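Local coordinates for UL18 protein (Human herpesvirus 5, PDB 3D2U) that modulates host natural killer cell activity by engaging the inhibitory leukocyte receptor LILRB1, as a viral relative of class I MHC heavy chains, at residues Val188-Val197 with Val267-Ile278; Gly108-Gly116 with Met125-Leu133. The protein carries 4 engineered substitutions. All coordinates share one frame; numbering follows the deposited sequence.

Interaction 1. Residues Val188-Val197 with Val267-Ile278. With NAG (2-acetamido-2-deoxy-beta-D-glucopyranose), chain R.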
loop_
_atom_site.group_PDB
_atom_site.type_symbol
_atom_site.label_atom_id
_atom_site.label_comp_id
_atom_site.label_asym_id
_atom_site.label_seq_id
_atom_site.Cartn_x
_atom_site.Cartn_y
_atom_site.Cartn_z
ATOM N N VAL A 188 -6.156 2.048 -27.010
ATOM C CA VAL A 188 -6.799 1.379 -25.879
ATOM C C VAL A 188 -6.488 -0.111 -25.943
ATOM O O VAL A 188 -6.662 -0.748 -26.977
ATOM C CB VAL A 188 -8.326 1.559 -25.892
ATOM C CG1 VAL A 188 -8.962 0.696 -24.822
ATOM C CG2 VAL A 188 -8.672 3.001 -25.660
ATOM N N THR A 189 -6.020 -0.662 -24.832
ATOM C CA THR A 189 -5.673 -2.066 -24.777
ATOM C C THR A 189 -6.530 -2.767 -23.718
ATOM O O THR A 189 -6.399 -2.508 -22.517
ATOM C CB THR A 189 -4.174 -2.215 -24.482
ATOM O OG1 THR A 189 -3.439 -1.442 -25.442
ATOM C CG2 THR A 189 -3.748 -3.659 -24.587
ATOM N N HIS A 190 -7.424 -3.639 -24.185
ATOM C CA HIS A 190 -8.322 -4.387 -23.315
ATOM C C HIS A 190 -7.606 -5.535 -22.603
ATOM O O HIS A 190 -6.651 -6.101 -23.123
ATOM C CB HIS A 190 -9.526 -4.888 -24.121
ATOM C CG HIS A 190 -10.298 -3.785 -24.781
ATOM N ND1 HIS A 190 -10.646 -2.627 -24.119
ATOM C CD2 HIS A 190 -10.774 -3.654 -26.043
ATOM C CE1 HIS A 190 -11.299 -1.830 -24.944
ATOM N NE2 HIS A 190 -11.390 -2.428 -26.118
ATOM N N PRO A 191 -8.072 -5.887 -21.400
ATOM C CA PRO A 191 -7.466 -6.958 -20.610
ATOM C C PRO A 191 -7.762 -8.379 -21.057
ATOM O O PRO A 191 -8.719 -8.644 -21.779
ATOM C CB PRO A 191 -8.038 -6.704 -19.224
ATOM C CG PRO A 191 -9.473 -6.317 -19.557
ATOM C CD PRO A 191 -9.281 -5.352 -20.731
ATOM N N VAL A 192 -6.904 -9.281 -20.611
ATOM C CA VAL A 192 -7.081 -10.702 -20.806
ATOM C C VAL A 192 -7.795 -10.906 -19.471
ATOM O O VAL A 192 -7.325 -10.405 -18.457
ATOM C CB VAL A 192 -5.697 -11.430 -20.823
ATOM C CG1 VAL A 192 -5.865 -12.916 -20.531
ATOM C CG2 VAL A 192 -5.009 -11.237 -22.173
ATOM N N VAL A 193 -8.951 -11.559 -19.477
ATOM C CA VAL A 193 -9.696 -11.771 -18.241
ATOM C C VAL A 193 -9.765 -13.259 -17.906
ATOM O O VAL A 193 -10.002 -14.086 -18.778
ATOM C CB VAL A 193 -11.146 -11.187 -18.344
ATOM C CG1 VAL A 193 -11.948 -11.515 -17.090
ATOM C CG2 VAL A 193 -11.091 -9.678 -18.539
ATOM N N LYS A 194 -9.536 -13.596 -16.643
ATOM C CA LYS A 194 -9.577 -14.986 -16.212
ATOM C C LYS A 194 -10.310 -15.093 -14.891
ATOM O O LYS A 194 -10.158 -14.231 -14.022
ATOM C CB LYS A 194 -8.159 -15.536 -16.073
ATOM C CG LYS A 194 -8.113 -16.958 -15.578
ATOM C CD LYS A 194 -6.760 -17.581 -15.861
ATOM C CE LYS A 194 -6.754 -19.052 -15.489
ATOM N NZ LYS A 194 -5.753 -19.765 -16.313
ATOM N N GLY A 195 -11.109 -16.147 -14.737
ATOM C CA GLY A 195 -11.852 -16.315 -13.500
ATOM C C GLY A 195 -12.156 -17.764 -13.174
ATOM O O GLY A 195 -11.958 -18.648 -14.004
ATOM N N GLY A 196 -12.647 -18.009 -11.964
ATOM C CA GLY A 196 -12.985 -19.364 -11.564
ATOM C C GLY A 196 -13.380 -19.391 -10.104
ATOM O O GLY A 196 -13.624 -18.334 -9.508
ATOM N N VAL A 197 -13.473 -20.591 -9.536
ATOM C CA VAL A 197 -13.794 -20.740 -8.119
ATOM C C VAL A 197 -12.723 -21.640 -7.523
ATOM O O VAL A 197 -12.137 -22.467 -8.224
ATOM C CB VAL A 197 -15.221 -21.327 -7.886
ATOM C CG1 VAL A 197 -16.254 -20.375 -8.452
ATOM C CG2 VAL A 197 -15.357 -22.693 -8.544
ATOM N N VAL A 267 -16.493 -7.591 -17.013
ATOM C CA VAL A 267 -15.385 -6.638 -16.993
ATOM C C VAL A 267 -15.582 -5.576 -18.073
ATOM O O VAL A 267 -15.650 -5.886 -19.262
ATOM C CB VAL A 267 -14.017 -7.342 -17.216
ATOM C CG1 VAL A 267 -12.897 -6.295 -17.344
ATOM C CG2 VAL A 267 -13.721 -8.285 -16.053
ATOM N N THR A 268 -15.685 -4.325 -17.648
ATOM C CA THR A 268 -15.870 -3.207 -18.567
ATOM C C THR A 268 -14.618 -2.351 -18.565
ATOM O O THR A 268 -14.210 -1.849 -17.523
ATOM C CB THR A 268 -17.083 -2.334 -18.152
ATOM O OG1 THR A 268 -18.273 -3.123 -18.231
ATOM C CG2 THR A 268 -17.235 -1.114 -19.067
ATOM N N HIS A 269 -14.009 -2.209 -19.737
ATOM C CA HIS A 269 -12.812 -1.407 -19.907
ATOM C C HIS A 269 -13.091 -0.526 -21.128
ATOM O O HIS A 269 -13.181 -1.022 -22.244
ATOM C CB HIS A 269 -11.598 -2.314 -20.151
ATOM C CG HIS A 269 -10.317 -1.561 -20.349
ATOM N ND1 HIS A 269 -9.617 -1.588 -21.534
ATOM C CD2 HIS A 269 -9.643 -0.715 -19.534
ATOM C CE1 HIS A 269 -8.567 -0.790 -21.445
ATOM N NE2 HIS A 269 -8.561 -0.246 -20.241
ATOM N N GLY A 270 -13.251 0.775 -20.922
ATOM C CA GLY A 270 -13.555 1.655 -22.043
ATOM C C GLY A 270 -14.938 1.319 -22.583
ATOM O O GLY A 270 -15.855 1.096 -21.793
ATOM N N ASN A 271 -15.115 1.301 -23.907
ATOM C CA ASN A 271 -16.425 0.942 -24.487
ATOM C C ASN A 271 -16.352 -0.522 -24.818
ATOM O O ASN A 271 -16.526 -0.905 -25.976
ATOM C CB ASN A 271 -16.704 1.604 -25.826
ATOM C CG ASN A 271 -16.587 3.072 -25.791
ATOM O OD1 ASN A 271 -17.288 3.764 -25.052
ATOM N ND2 ASN A 271 -15.702 3.575 -26.622
ATOM N N TRP A 272 -16.105 -1.350 -23.825
ATOM C CA TRP A 272 -15.956 -2.748 -24.118
ATOM C C TRP A 272 -16.257 -3.499 -22.838
ATOM O O TRP A 272 -15.756 -3.154 -21.770
ATOM C CB TRP A 272 -14.517 -2.938 -24.602
ATOM C CG TRP A 272 -14.062 -4.320 -24.843
ATOM C CD1 TRP A 272 -14.042 -4.986 -26.037
ATOM C CD2 TRP A 272 -13.445 -5.184 -23.887
ATOM N NE1 TRP A 272 -13.438 -6.211 -25.883
ATOM C CE2 TRP A 272 -13.064 -6.359 -24.574
ATOM C CE3 TRP A 272 -13.177 -5.080 -22.515
ATOM C CZ2 TRP A 272 -12.425 -7.425 -23.928
ATOM C CZ3 TRP A 272 -12.546 -6.142 -21.876
ATOM C CH2 TRP A 272 -12.176 -7.298 -22.582
ATOM N N THR A 273 -17.112 -4.507 -22.944
ATOM C CA THR A 273 -17.488 -5.300 -21.786
ATOM C C THR A 273 -17.378 -6.769 -22.131
ATOM O O THR A 273 -17.927 -7.204 -23.137
ATOM C CB THR A 273 -18.953 -5.024 -21.362
ATOM O OG1 THR A 273 -19.087 -3.653 -20.970
ATOM C CG2 THR A 273 -19.350 -5.924 -20.198
ATOM N N VAL A 274 -16.654 -7.527 -21.313
ATOM C CA VAL A 274 -16.545 -8.957 -21.532
ATOM C C VAL A 274 -17.230 -9.663 -20.361
ATOM O O VAL A 274 -17.239 -9.157 -19.238
ATOM C CB VAL A 274 -15.059 -9.434 -21.645
ATOM C CG1 VAL A 274 -14.336 -9.298 -20.303
ATOM C CG2 VAL A 274 -15.024 -10.876 -22.103
ATOM N N GLU A 275 -17.803 -10.828 -20.626
ATOM C CA GLU A 275 -18.462 -11.581 -19.573
ATOM C C GLU A 275 -18.103 -13.055 -19.699
ATOM O O GLU A 275 -18.256 -13.646 -20.761
ATOM C CB GLU A 275 -19.983 -11.389 -19.640
ATOM C CG GLU A 275 -20.652 -11.602 -18.294
ATOM C CD GLU A 275 -22.097 -11.133 -18.245
ATOM O OE1 GLU A 275 -22.368 -9.971 -18.624
ATOM O OE2 GLU A 275 -22.962 -11.922 -17.803
ATOM N N ILE A 276 -17.604 -13.634 -18.608
ATOM C CA ILE A 276 -17.210 -15.039 -18.584
ATOM C C ILE A 276 -17.816 -15.796 -17.398
ATOM O O ILE A 276 -18.001 -15.237 -16.312
ATOM C CB ILE A 276 -15.643 -15.207 -18.519
ATOM C CG1 ILE A 276 -15.085 -14.663 -17.189
ATOM C CG2 ILE A 276 -14.988 -14.489 -19.687
ATOM C CD1 ILE A 276 -15.235 -13.165 -17.003
ATOM N N PRO A 277 -18.159 -17.082 -17.605
ATOM C CA PRO A 277 -18.738 -17.914 -16.543
ATOM C C PRO A 277 -17.649 -18.176 -15.509
ATOM O O PRO A 277 -16.497 -18.420 -15.864
ATOM C CB PRO A 277 -19.160 -19.185 -17.287
ATOM C CG PRO A 277 -18.169 -19.259 -18.422
ATOM C CD PRO A 277 -18.109 -17.824 -18.879
ATOM N N ILE A 278 -18.003 -18.108 -14.233
ATOM C CA ILE A 278 -17.010 -18.316 -13.198
ATOM C C ILE A 278 -17.316 -19.568 -12.334
ATOM O O ILE A 278 -16.400 -20.267 -11.901
ATOM C CB ILE A 278 -16.803 -16.945 -12.455
ATOM C CG1 ILE A 278 -15.428 -16.403 -12.856
ATOM C CG2 ILE A 278 -17.019 -17.047 -10.970
ATOM C CD1 ILE A 278 -15.115 -15.009 -12.362
HETATM C C1 NAG R . -15.309 5.892 -26.440
HETATM C C2 NAG R . -15.157 7.312 -25.858
HETATM C C3 NAG R . -16.470 8.121 -25.655
HETATM C C4 NAG R . -17.633 7.671 -26.551
HETATM C C5 NAG R . -17.661 6.164 -26.611
HETATM C C6 NAG R . -18.846 5.614 -27.382
HETATM C C7 NAG R . -13.700 6.174 -24.293
HETATM C C8 NAG R . -13.768 5.624 -22.872
HETATM N N2 NAG R . -14.463 7.227 -24.580
HETATM O O1 NAG R . -14.189 5.580 -27.204
HETATM O O3 NAG R . -16.200 9.489 -25.924
HETATM O O4 NAG R . -18.869 8.159 -26.047
HETATM O O5 NAG R . -16.468 5.736 -27.271
HETATM O O6 NAG R . -20.064 5.916 -26.719
HETATM O O7 NAG R . -12.965 5.637 -25.123
#

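Interaction 2. Residues Gly108-Gly116 with Met125-Leu133. With NAG (2-acetamido-2-deoxy-beta-D-glucopyranose), chain N.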
loop_
_atom_site.group_PDB
_atom_site.type_symbol
_atom_site.label_atom_id
_atom_site.label_comp_id
_atom_site.label_asym_id
_atom_site.label_seq_id
_atom_site.Cartn_x
_atom_site.Cartn_y
_atom_site.Cartn_z
ATOM N N GLY A 108 -5.665 18.390 -26.785
ATOM C CA GLY A 108 -4.521 19.163 -26.325
ATOM C C GLY A 108 -4.643 20.476 -25.569
ATOM O O GLY A 108 -3.617 21.046 -25.186
ATOM N N SER A 109 -5.855 20.967 -25.330
ATOM C CA SER A 109 -6.027 22.247 -24.633
ATOM C C SER A 109 -5.916 22.190 -23.097
ATOM O O SER A 109 -6.482 21.305 -22.454
ATOM C CB SER A 109 -7.375 22.851 -25.015
ATOM O OG SER A 109 -8.421 21.937 -24.728
ATOM N N PHE A 110 -5.215 23.165 -22.521
ATOM C CA PHE A 110 -5.001 23.248 -21.077
ATOM C C PHE A 110 -6.273 23.314 -20.233
ATOM O O PHE A 110 -7.051 24.258 -20.353
ATOM C CB PHE A 110 -4.136 24.474 -20.747
ATOM C CG PHE A 110 -3.830 24.625 -19.278
ATOM C CD1 PHE A 110 -2.702 24.022 -18.718
ATOM C CD2 PHE A 110 -4.675 25.362 -18.449
ATOM C CE1 PHE A 110 -2.424 24.153 -17.354
ATOM C CE2 PHE A 110 -4.406 25.498 -17.088
ATOM C CZ PHE A 110 -3.280 24.895 -16.541
ATOM N N VAL A 111 -6.471 22.317 -19.371
ATOM C CA VAL A 111 -7.628 22.294 -18.476
ATOM C C VAL A 111 -7.198 22.694 -17.064
ATOM O O VAL A 111 -7.848 23.518 -16.422
ATOM C CB VAL A 111 -8.291 20.892 -18.391
ATOM C CG1 VAL A 111 -9.170 20.809 -17.147
ATOM C CG2 VAL A 111 -9.138 20.630 -19.627
ATOM N N ALA A 112 -6.098 22.116 -16.586
ATOM C CA ALA A 112 -5.631 22.415 -15.238
ATOM C C ALA A 112 -4.133 22.191 -14.981
ATOM O O ALA A 112 -3.469 21.425 -15.688
ATOM C CB ALA A 112 -6.455 21.620 -14.244
ATOM N N GLY A 113 -3.618 22.867 -13.952
ATOM C CA GLY A 113 -2.209 22.769 -13.599
ATOM C C GLY A 113 -1.908 22.652 -12.104
ATOM O O GLY A 113 -2.739 22.980 -11.254
ATOM N N TYR A 114 -0.697 22.197 -11.787
ATOM C CA TYR A 114 -0.260 22.023 -10.404
ATOM C C TYR A 114 1.251 21.888 -10.256
ATOM O O TYR A 114 1.905 21.224 -11.053
ATOM C CB TYR A 114 -0.880 20.756 -9.800
ATOM C CG TYR A 114 -0.352 20.416 -8.411
ATOM C CD1 TYR A 114 -0.848 21.062 -7.286
ATOM C CD2 TYR A 114 0.632 19.440 -8.224
ATOM C CE1 TYR A 114 -0.395 20.749 -6.007
ATOM C CE2 TYR A 114 1.104 19.123 -6.940
ATOM C CZ TYR A 114 0.577 19.783 -5.837
ATOM O OH TYR A 114 1.001 19.475 -4.565
ATOM N N GLU A 115 1.793 22.522 -9.225
ATOM C CA GLU A 115 3.204 22.376 -8.901
ATOM C C GLU A 115 3.224 22.227 -7.388
ATOM O O GLU A 115 2.542 22.962 -6.674
ATOM C CB GLU A 115 4.061 23.569 -9.341
ATOM C CG GLU A 115 5.563 23.299 -9.083
ATOM C CD GLU A 115 6.514 24.091 -9.977
ATOM O OE1 GLU A 115 7.491 24.659 -9.440
ATOM O OE2 GLU A 115 6.300 24.130 -11.208
ATOM N N GLY A 116 3.979 21.247 -6.904
ATOM C CA GLY A 116 4.036 21.019 -5.476
ATOM C C GLY A 116 5.358 20.509 -4.938
ATOM O O GLY A 116 6.068 19.745 -5.594
ATOM N N MET A 125 5.117 23.642 -0.013
ATOM C CA MET A 125 4.420 24.686 -0.773
ATOM C C MET A 125 3.774 24.131 -2.050
ATOM O O MET A 125 4.250 23.157 -2.635
ATOM C CB MET A 125 5.370 25.835 -1.122
ATOM C CG MET A 125 6.650 25.400 -1.782
ATOM S SD MET A 125 7.635 26.803 -2.266
ATOM C CE MET A 125 9.186 26.419 -1.494
ATOM N N GLU A 126 2.684 24.768 -2.466
ATOM C CA GLU A 126 1.928 24.349 -3.638
ATOM C C GLU A 126 1.467 25.527 -4.485
ATOM O O GLU A 126 1.462 26.672 -4.030
ATOM C CB GLU A 126 0.710 23.529 -3.194
ATOM C CG GLU A 126 1.053 22.374 -2.260
ATOM C CD GLU A 126 -0.154 21.535 -1.882
ATOM O OE1 GLU A 126 -0.352 20.466 -2.498
ATOM O OE2 GLU A 126 -0.905 21.946 -0.969
ATOM N N LEU A 127 1.087 25.224 -5.725
ATOM C CA LEU A 127 0.600 26.214 -6.680
ATOM C C LEU A 127 -0.525 25.539 -7.460
ATOM O O LEU A 127 -0.290 24.574 -8.189
ATOM C CB LEU A 127 1.721 26.646 -7.631
ATOM C CG LEU A 127 1.335 27.710 -8.664
ATOM C CD1 LEU A 127 0.932 28.985 -7.941
ATOM C CD2 LEU A 127 2.495 27.986 -9.607
ATOM N N LYS A 128 -1.745 26.043 -7.289
ATOM C CA LYS A 128 -2.903 25.480 -7.945
ATOM C C LYS A 128 -3.694 26.510 -8.707
ATOM O O LYS A 128 -3.249 27.626 -8.933
ATOM C CB LYS A 128 -3.854 24.844 -6.946
ATOM C CG LYS A 128 -3.232 23.807 -6.033
ATOM C CD LYS A 128 -4.160 23.493 -4.886
ATOM C CE LYS A 128 -3.522 22.481 -3.954
ATOM N NZ LYS A 128 -3.834 21.082 -4.354
ATOM N N ASP A 129 -4.907 26.137 -9.068
ATOM C CA ASP A 129 -5.900 26.994 -9.695
ATOM C C ASP A 129 -5.313 28.066 -10.607
ATOM O O ASP A 129 -4.511 27.734 -11.475
ATOM C CB ASP A 129 -6.764 27.645 -8.640
ATOM C CG ASP A 129 -7.112 26.643 -7.585
ATOM O OD1 ASP A 129 -7.087 25.433 -7.859
ATOM O OD2 ASP A 129 -7.418 27.049 -6.445
ATOM N N ASN A 130 -5.666 29.268 -10.455
ATOM C CA ASN A 130 -5.079 30.251 -11.375
ATOM C C ASN A 130 -3.533 30.184 -11.535
ATOM O O ASN A 130 -2.974 30.793 -12.452
ATOM C CB ASN A 130 -5.520 31.636 -10.926
ATOM C CG ASN A 130 -5.271 31.909 -9.464
ATOM O OD1 ASN A 130 -4.742 32.977 -9.126
ATOM N ND2 ASN A 130 -5.650 30.981 -8.589
ATOM N N LEU A 131 -2.848 29.444 -10.669
ATOM C CA LEU A 131 -1.394 29.316 -10.712
ATOM C C LEU A 131 -0.673 30.661 -10.550
ATOM O O LEU A 131 0.314 30.962 -11.228
ATOM C CB LEU A 131 -0.987 28.586 -12.005
ATOM C CG LEU A 131 -1.647 27.194 -12.127
ATOM C CD1 LEU A 131 -1.351 26.545 -13.478
ATOM C CD2 LEU A 131 -1.158 26.297 -10.992
ATOM N N THR A 132 -1.171 31.459 -9.610
ATOM C CA THR A 132 -0.587 32.761 -9.312
ATOM C C THR A 132 -0.197 32.883 -7.818
ATOM O O THR A 132 0.785 33.550 -7.497
ATOM C CB THR A 132 -1.569 33.918 -9.691
ATOM O OG1 THR A 132 -2.646 33.972 -8.746
ATOM C CG2 THR A 132 -2.158 33.682 -11.082
ATOM N N LEU A 133 -0.938 32.205 -6.929
ATOM C CA LEU A 133 -0.709 32.268 -5.472
ATOM C C LEU A 133 -0.197 30.987 -4.768
ATOM O O LEU A 133 -0.949 30.021 -4.616
ATOM C CB LEU A 133 -2.017 32.751 -4.781
ATOM C CG LEU A 133 -2.977 31.909 -3.905
ATOM C CD1 LEU A 133 -2.992 32.474 -2.484
ATOM C CD2 LEU A 133 -4.415 31.943 -4.448
HETATM C C1 NAG N . -4.542 16.525 -13.114
HETATM C C2 NAG N . -5.342 17.200 -12.026
HETATM C C3 NAG N . -5.421 16.141 -10.983
HETATM C C4 NAG N . -6.199 14.962 -11.499
HETATM C C5 NAG N . -5.630 14.427 -12.831
HETATM C C6 NAG N . -6.537 13.423 -13.533
HETATM C C7 NAG N . -4.354 19.380 -12.267
HETATM C C8 NAG N . -2.920 19.495 -12.755
HETATM N N2 NAG N . -4.643 18.348 -11.496
HETATM O O1 NAG N . -4.091 17.442 -14.041
HETATM O O3 NAG N . -5.999 16.628 -9.784
HETATM O O4 NAG N . -5.999 13.989 -10.520
HETATM O O5 NAG N . -5.355 15.515 -13.745
HETATM O O6 NAG N . -6.143 12.093 -13.221
HETATM O O7 NAG N . -5.186 20.213 -12.588
#

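Interaction 1. Residues Val188-Val197 with Val267-Ile278
ND1 of H190 and ND1 of H269 share a hydrogen bond of 3.0 Å (angle 161°), in which either nitrogen could be the donor. It closes one end of the immunoglobulin C1-set sandwich, where the strand starting at V192 packs across the core against strands 262-268 and 273-279 of the facing sheet. The imidazoles meet rim to rim with their planes at 87°, each presenting its edge. NE2 of H269 is bonded to the backbone O of P216, so both nitrogens of that ring have partners, which holds its orientation.

W272 covers one face of the H190 ring in an offset stack on its five-membered ring, centroids 3.7 Å apart and planes at 4°. With CG of W272 anti to the backbone N, the indole reaches beyond the imidazole: CB of H190 sits over its six-membered ring as a CH-pi contact, and P191 CD touches W272 CZ3 at 3.5 Å.

Further along, V193 fills the middle of the interface. Its CG1 lies 3.7 Å from CD1 of I276, while its CG2 meets CG1 of V274 at the same distance and V267 CG2 reaches both branches. At the far end the strands draw together without pairing. I278 lies against the bare backbone of G195 and G196, its CG1 3.3 Å from the N of G196.

Interaction 2. Residues Gly108-Gly116 with Met125-Leu133
OH of Y114 donates a 2.7 Å hydrogen bond to OE1 of E126, joining neighbouring strands of a beta hairpin at the edge of the class I MHC platform sheet. Strands 110-119 and 122-127 run antiparallel, the short segments here at 166°. E115 and L127 form a hydrogen-bonded pair: E115 N reaches L127 O at 3.1 Å, in the carbonyl plane, and L127 N returns a bond of 2.9 Å to E115 O. G116 and E126 follow as a non-hydrogen-bonded pair with CA atoms 4.3 Å apart.

The tightly packed apolar part lies toward helix 161-171. L131 rests directly on the backbone of G113, its CD1 3.9 Å from CA of that glycine and 4.0 Å from CZ of F110, and its CD2 approaches G113 O. L131 also touches L170 of the helix, and F110 touches K171. E115 and L127 share one face of the sheet, where the carboxylate of E115 turns away from the hairpin partner to bond Q166 through OE2. E115 and M125 also pack on the bound peptide, so this pair of strands contributes to the groove.

Y114 and E126 are well held too: the tyrosine packs on an aromatic side chain of another protein chain, and a glycan attached to the protein neighbours A112, G113 and Y114. The loose side begins at the exposed K128 and continues into the turn at D129 and N130. Here the lysine lies alongside the tyrosine, pointing the same way. NZ of K128 makes a long salt bridge to E126 OE1, and its positive charge may steady that carboxylate. The tyrosine ring stands at 90° to the carboxylate plane, and its hydroxyl uses the anti lone pair of OE1, away from the other oxygen.

Interaction 2 belongs to the peptide-binding platform and interaction 1 to the immunoglobulin domain that follows it in the chain; their centres are 36 Å apart and they do not touch. Both are partly buried, but they join different kinds of elements. The pair 108-116 with 125-133 is a local hairpin within one sheet, held by backbone bonds and reinforced by a tyrosine-carboxylate bond on the face turned from the peptide. Segments 188-197 and 267-278, separated by 69 residues, belong to opposing sheets, so branched aliphatic side chains pack past one another between them and stacked rings finish one end. Interaction 1 also buries more surface, 640 against 364 Å².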